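Local structure of glutathione S-transferase (Burkholderia xenovorans, 2DSA) at residues A[160-165]-A[179-184]; A[131-136]-A[168-173]. The protein probably acts as a glutathione transferase, a bacterial enzyme that reductively dechlorinates metabolites of polychlorinated biphenyls. All blocks are in the same frame, centred on the assembly; numbering follows the deposited sequence.

Interaction 1: residues A[160-165]-A[179-184]; sequences VVLGWS and QAFQGR. With HPX ((2Z,4E)-2-hydroxy-6-oxo-6-phenylhexa-2,4-dienoic acid), chain F.
In the all-helical C-terminal domain of a glutathione S-transferase, the end of helix 153-163 packs on helix 176-186 through Leu162, Phe181 and Gln182, while the next turn of chain enters the HPX pocket. Leu162 CD1 lies 3.9 Å from Phe181 CD2, at an oblique approach to the ring, and the two side chains cross at about a right angle. With CG anti to the backbone N (chi1 168°), the Phe181 ring lies against helix 153-163, where it also packs on Leu158 and Phe159. Gln182 reaches across with its chain extended beyond CG and places OE1 3.9 Å from Leu162 CB and 3.8 Å from Leu162 O, without a hydrogen bond. Leu162 O is instead held from its own segment: Ser165 OG donates at 2.7 Å, nearly straight down the carbonyl axis (175°), and Ser165 N adds a second bond at 3.1 Å to the same Leu162 O. Within this turn, Trp164 presents one indole face to the ligand HPX, with Trp164 CD1 3.5 Å from HPX CB6, while Val160 O and Val161 CA lie over the opposite face. Trp164 NE1 is hydrogen-bonded to Gly8 O, and His106 and Phe113 meet the indole edge-to-face. The helices thus meet by an apolar contact and an amide oxygen unbonded across it, whereas Ser165's two hydrogen bonds would hold the turn carrying Trp164.

Interaction 2: residues A[131-136]-A[168-173]; sequences TRLGQV and VNIDLS
Leu133, on helix 119-139, meets the loop 168-173 through a single methyl: its CD1 lies 4.0 Å from Leu172 CD2 and 4.3 Å from Ile170 CG2. The Leu133 and Leu172 side chains cross at about a right angle. The backbones stay apart, the nearest CA atoms, those of Leu133 and Leu172, being 8.8 Å from each other. With CG anti to its carbonyl carbon (chi1 -61°), Leu172 brings CD2 up to the helix. In the next shell, Trp175 packs against Leu133, Phe109 of helix 89-109 against Ile170, and Gln182 against Leu172. On the loop's exposed side, Ser173 OG donates to Asp171 OD2 at 2.6 Å, on the syn side of the carboxylate and 28° out of its plane. It reinforces a weak bond from Ser173 N, 3.3 Å from the same Asp171 OD2, in an Asx-turn pattern spanning Leu172. At the start of the loop, Val168 O accepts a hydrogen bond from Arg126 of helix 119-139. Between 131-136 and 168-173 themselves no hydrogen bond forms, which implies that dispersion between aliphatic groups joins these two segments, while one directional bond, from Arg126 to Val168 O, ties the loop to the same helix.

Overall arrangement
From the N terminus, the chain passes through the thioredoxin-like domain before reaching helix 119-139, which supplies 131-136, and then helix 153-163, which supplies 160-165. The following loop returns at 168-173 to close interaction 2 over 31 intervening residues; helix 176-186 then closes interaction 1 over 13. The segments alternate along the chain, so the two closures cross. Their centres are about 10 Å apart, and they touch directly: Leu162 CD2 packs 3.7 Å from Leu133 CD2. A probable hydrogen bond also joins Ser165 O to Ile170 N. Together they join three successive helices and a connecting loop of the C-terminal domain, next to the HPX pocket.

Interaction 1: residues A[160-165]-A[179-184]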
loop_
_atom_site.group_PDB
_atom_site.type_symbol
_atom_site.label_atom_id
_atom_site.label_comp_id
_atom_site.label_asym_id
_atom_site.label_seq_id
_atom_site.Cartn_x
_atom_site.Cartn_y
_atom_site.Cartn_z
ATOM N N VAL A 160 5.094 6.561 13.010
ATOM C CA VAL A 160 4.618 5.425 13.794
ATOM C C VAL A 160 5.463 4.160 13.543
ATOM O O VAL A 160 5.873 3.481 14.489
ATOM C CB VAL A 160 3.117 5.162 13.554
ATOM C CG1 VAL A 160 2.685 3.790 14.115
ATOM C CG2 VAL A 160 2.271 6.304 14.160
ATOM N N VAL A 161 5.692 3.853 12.270
ATOM C CA VAL A 161 6.554 2.752 11.865
ATOM C C VAL A 161 7.971 2.953 12.427
ATOM O O VAL A 161 8.533 2.035 12.994
ATOM C CB VAL A 161 6.562 2.557 10.311
ATOM C CG1 VAL A 161 7.601 1.505 9.882
ATOM C CG2 VAL A 161 5.161 2.160 9.790
ATOM N N LEU A 162 8.534 4.151 12.295
ATOM C CA LEU A 162 9.856 4.429 12.890
ATOM C C LEU A 162 9.919 4.163 14.397
ATOM O O LEU A 162 10.934 3.672 14.902
ATOM C CB LEU A 162 10.356 5.833 12.563
ATOM C CG LEU A 162 10.745 6.142 11.113
ATOM C CD1 LEU A 162 11.195 7.603 11.005
ATOM C CD2 LEU A 162 11.808 5.177 10.563
ATOM N N GLY A 163 8.828 4.473 15.098
ATOM C CA GLY A 163 8.718 4.236 16.531
ATOM C C GLY A 163 8.860 2.777 16.931
ATOM O O GLY A 163 9.186 2.467 18.075
ATOM N N TRP A 164 8.640 1.872 15.994
ATOM C CA TRP A 164 8.757 0.446 16.281
ATOM C C TRP A 164 10.192 -0.036 16.444
ATOM O O TRP A 164 10.426 -1.130 16.958
ATOM C CB TRP A 164 8.102 -0.371 15.180
ATOM C CG TRP A 164 6.634 -0.214 15.094
ATOM C CD1 TRP A 164 5.800 0.279 16.056
ATOM C CD2 TRP A 164 5.809 -0.589 13.989
ATOM N NE1 TRP A 164 4.505 0.253 15.610
ATOM C CE2 TRP A 164 4.478 -0.279 14.345
ATOM C CE3 TRP A 164 6.066 -1.158 12.732
ATOM C CZ2 TRP A 164 3.394 -0.513 13.485
ATOM C CZ3 TRP A 164 4.994 -1.392 11.871
ATOM C CH2 TRP A 164 3.667 -1.063 12.256
ATOM N N SER A 165 11.141 0.774 15.985
ATOM C CA SER A 165 12.536 0.356 15.875
ATOM C C SER A 165 13.188 0.035 17.222
ATOM O O SER A 165 13.976 -0.900 17.311
ATOM C CB SER A 165 13.337 1.402 15.109
ATOM O OG SER A 165 13.237 2.627 15.786
ATOM N N GLN A 179 15.985 10.529 12.934
ATOM C CA GLN A 179 15.887 10.932 14.342
ATOM C C GLN A 179 15.445 12.385 14.475
ATOM O O GLN A 179 14.660 12.723 15.354
ATOM C CB GLN A 179 17.226 10.728 15.048
ATOM C CG GLN A 179 17.632 9.282 15.169
ATOM C CD GLN A 179 19.076 9.119 15.576
ATOM O OE1 GLN A 179 19.947 9.875 15.139
ATOM N NE2 GLN A 179 19.346 8.110 16.402
ATOM N N ALA A 180 15.964 13.239 13.599
ATOM C CA ALA A 180 15.546 14.635 13.529
ATOM C C ALA A 180 14.057 14.729 13.195
ATOM O O ALA A 180 13.333 15.534 13.782
ATOM C CB ALA A 180 16.369 15.383 12.499
ATOM N N PHE A 181 13.614 13.888 12.264
ATOM C CA PHE A 181 12.205 13.806 11.871
ATOM C C PHE A 181 11.327 13.345 13.035
ATOM O O PHE A 181 10.256 13.902 13.255
ATOM C CB PHE A 181 12.056 12.889 10.645
ATOM C CG PHE A 181 10.633 12.505 10.326
ATOM C CD1 PHE A 181 9.850 13.304 9.499
ATOM C CD2 PHE A 181 10.089 11.322 10.832
ATOM C CE1 PHE A 181 8.541 12.936 9.194
ATOM C CE2 PHE A 181 8.786 10.951 10.537
ATOM C CZ PHE A 181 8.015 11.755 9.718
ATOM N N GLN A 182 11.791 12.344 13.783
ATOM C CA GLN A 182 11.066 11.847 14.959
ATOM C C GLN A 182 10.797 12.933 15.988
ATOM O O GLN A 182 9.702 13.003 16.547
ATOM C CB GLN A 182 11.830 10.714 15.622
ATOM C CG GLN A 182 11.758 9.423 14.861
ATOM C CD GLN A 182 12.516 8.314 15.533
ATOM O OE1 GLN A 182 11.962 7.247 15.815
ATOM N NE2 GLN A 182 13.792 8.556 15.814
ATOM N N GLY A 183 11.801 13.775 16.234
ATOM C CA GLY A 183 11.675 14.865 17.193
ATOM C C GLY A 183 10.786 15.992 16.701
ATOM O O GLY A 183 10.116 16.654 17.489
ATOM N N ARG A 184 10.794 16.200 15.390
ATOM C CA ARG A 184 9.974 17.196 14.719
ATOM C C ARG A 184 8.484 16.848 14.818
ATOM O O ARG A 184 7.658 17.712 15.109
ATOM C CB ARG A 184 10.406 17.275 13.252
ATOM C CG ARG A 184 10.024 18.544 12.539
ATOM C CD ARG A 184 11.053 18.916 11.475
ATOM N NE ARG A 184 11.395 17.772 10.641
ATOM C CZ ARG A 184 12.629 17.331 10.409
ATOM N NH1 ARG A 184 13.701 17.938 10.920
ATOM N NH2 ARG A 184 12.782 16.276 9.634
HETATM C CB3 HPX F . 3.943 -1.684 20.456
HETATM C CB4 HPX F . 5.264 -1.405 20.115
HETATM C CB5 HPX F . 5.766 -1.814 18.877
HETATM C CB6 HPX F . 4.938 -2.491 17.987
HETATM C CB1 HPX F . 3.621 -2.767 18.326
HETATM C CB2 HPX F . 3.124 -2.364 19.562
HETATM C CA6 HPX F . 2.730 -3.508 17.376
HETATM O OA4 HPX F . 1.754 -4.100 17.815
HETATM C CA5 HPX F . 3.005 -3.548 15.929
HETATM C CA4 HPX F . 2.819 -4.705 15.305
HETATM C CA3 HPX F . 3.046 -4.849 13.860
HETATM C CA2 HPX F . 2.569 -5.901 13.181
HETATM O OA3 HPX F . 1.882 -6.887 13.746
HETATM C CA1 HPX F . 2.808 -5.975 11.761
HETATM O OA2 HPX F . 2.184 -6.826 11.091
HETATM O OA1 HPX F . 3.623 -5.175 11.265
#

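Interaction 2: residues A[131-136]-A[168-173]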
loop_
_atom_site.group_PDB
_atom_site.type_symbol
_atom_site.label_atom_id
_atom_site.label_comp_id
_atom_site.label_asym_id
_atom_site.label_seq_id
_atom_site.Cartn_x
_atom_site.Cartn_y
_atom_site.Cartn_z
ATOM N N THR A 131 18.230 -0.638 3.612
ATOM C CA THR A 131 18.267 0.042 2.311
ATOM C C THR A 131 17.136 1.062 2.209
ATOM O O THR A 131 17.349 2.219 1.846
ATOM C CB THR A 131 18.127 -0.956 1.145
ATOM O OG1 THR A 131 19.118 -1.977 1.263
ATOM C CG2 THR A 131 18.281 -0.251 -0.195
ATOM N N ARG A 132 15.937 0.603 2.547
ATOM C CA ARG A 132 14.718 1.372 2.397
ATOM C C ARG A 132 14.737 2.595 3.325
ATOM O O ARG A 132 14.451 3.709 2.877
ATOM C CB ARG A 132 13.519 0.441 2.620
ATOM C CG ARG A 132 12.498 0.424 1.476
ATOM C CD ARG A 132 12.652 -0.678 0.424
ATOM N NE ARG A 132 13.534 -0.254 -0.653
ATOM C CZ ARG A 132 13.764 -0.922 -1.785
ATOM N NH1 ARG A 132 13.129 -2.050 -2.078
ATOM N NH2 ARG A 132 14.631 -0.428 -2.646
ATOM N N LEU A 133 15.126 2.402 4.593
ATOM C CA LEU A 133 15.356 3.525 5.535
ATOM C C LEU A 133 16.437 4.524 5.090
ATOM O O LEU A 133 16.380 5.703 5.437
ATOM C CB LEU A 133 15.703 3.021 6.938
ATOM C CG LEU A 133 14.700 2.209 7.759
ATOM C CD1 LEU A 133 15.393 1.699 9.019
ATOM C CD2 LEU A 133 13.409 2.992 8.101
ATOM N N GLY A 134 17.428 4.043 4.338
ATOM C CA GLY A 134 18.401 4.926 3.700
ATOM C C GLY A 134 17.724 5.866 2.714
ATOM O O GLY A 134 17.983 7.071 2.714
ATOM N N GLN A 135 16.841 5.319 1.881
ATOM C CA GLN A 135 16.119 6.139 0.913
ATOM C C GLN A 135 15.290 7.247 1.593
ATOM O O GLN A 135 15.247 8.385 1.112
ATOM C CB GLN A 135 15.243 5.271 0.008
ATOM C CG GLN A 135 14.507 6.054 -1.090
ATOM C CD GLN A 135 13.527 5.199 -1.865
ATOM O OE1 GLN A 135 13.437 3.973 -1.666
ATOM N NE2 GLN A 135 12.767 5.838 -2.747
ATOM N N VAL A 136 14.659 6.918 2.718
ATOM C CA VAL A 136 13.830 7.893 3.445
ATOM C C VAL A 136 14.675 8.937 4.160
ATOM O O VAL A 136 14.296 10.107 4.228
ATOM C CB VAL A 136 12.877 7.208 4.456
ATOM C CG1 VAL A 136 11.898 8.209 5.021
ATOM C CG2 VAL A 136 12.137 6.071 3.788
ATOM N N VAL A 168 12.244 -3.608 18.333
ATOM C CA VAL A 168 12.864 -4.684 17.561
ATOM C C VAL A 168 14.361 -4.424 17.352
ATOM O O VAL A 168 14.980 -4.979 16.441
ATOM C CB VAL A 168 12.156 -4.928 16.196
ATOM C CG1 VAL A 168 10.810 -5.605 16.396
ATOM C CG2 VAL A 168 12.019 -3.630 15.395
ATOM N N ASN A 169 14.922 -3.570 18.212
ATOM C CA ASN A 169 16.377 -3.305 18.281
ATOM C C ASN A 169 17.012 -2.732 17.014
ATOM O O ASN A 169 18.184 -3.005 16.730
ATOM C CB ASN A 169 17.162 -4.547 18.776
ATOM C CG ASN A 169 16.613 -5.109 20.081
ATOM O OD1 ASN A 169 16.644 -4.443 21.122
ATOM N ND2 ASN A 169 16.092 -6.338 20.027
ATOM N N ILE A 170 16.247 -1.936 16.265
ATOM C CA ILE A 170 16.785 -1.237 15.086
ATOM C C ILE A 170 17.357 0.119 15.476
ATOM O O ILE A 170 16.656 1.000 16.014
ATOM C CB ILE A 170 15.759 -1.105 13.921
ATOM C CG1 ILE A 170 15.420 -2.489 13.363
ATOM C CG2 ILE A 170 16.315 -0.212 12.805
ATOM C CD1 ILE A 170 14.138 -2.561 12.561
ATOM N N ASP A 171 18.651 0.260 15.219
ATOM C CA ASP A 171 19.368 1.483 15.506
ATOM C C ASP A 171 19.175 2.434 14.335
ATOM O O ASP A 171 19.422 2.067 13.188
ATOM C CB ASP A 171 20.857 1.177 15.703
ATOM C CG ASP A 171 21.612 2.320 16.355
ATOM O OD1 ASP A 171 22.859 2.279 16.336
ATOM O OD2 ASP A 171 20.975 3.256 16.891
ATOM N N LEU A 172 18.718 3.644 14.638
ATOM C CA LEU A 172 18.516 4.677 13.618
ATOM C C LEU A 172 19.686 5.668 13.585
ATOM O O LEU A 172 19.638 6.681 12.885
ATOM C CB LEU A 172 17.176 5.398 13.834
ATOM C CG LEU A 172 15.887 4.564 13.753
ATOM C CD1 LEU A 172 14.699 5.468 13.973
ATOM C CD2 LEU A 172 15.749 3.808 12.424
ATOM N N SER A 173 20.740 5.340 14.334
ATOM C CA SER A 173 21.976 6.142 14.425
ATOM C C SER A 173 22.655 6.468 13.082
ATOM O O SER A 173 23.174 7.572 12.925
ATOM C CB SER A 173 22.982 5.468 15.367
ATOM O OG SER A 173 22.481 5.417 16.700
#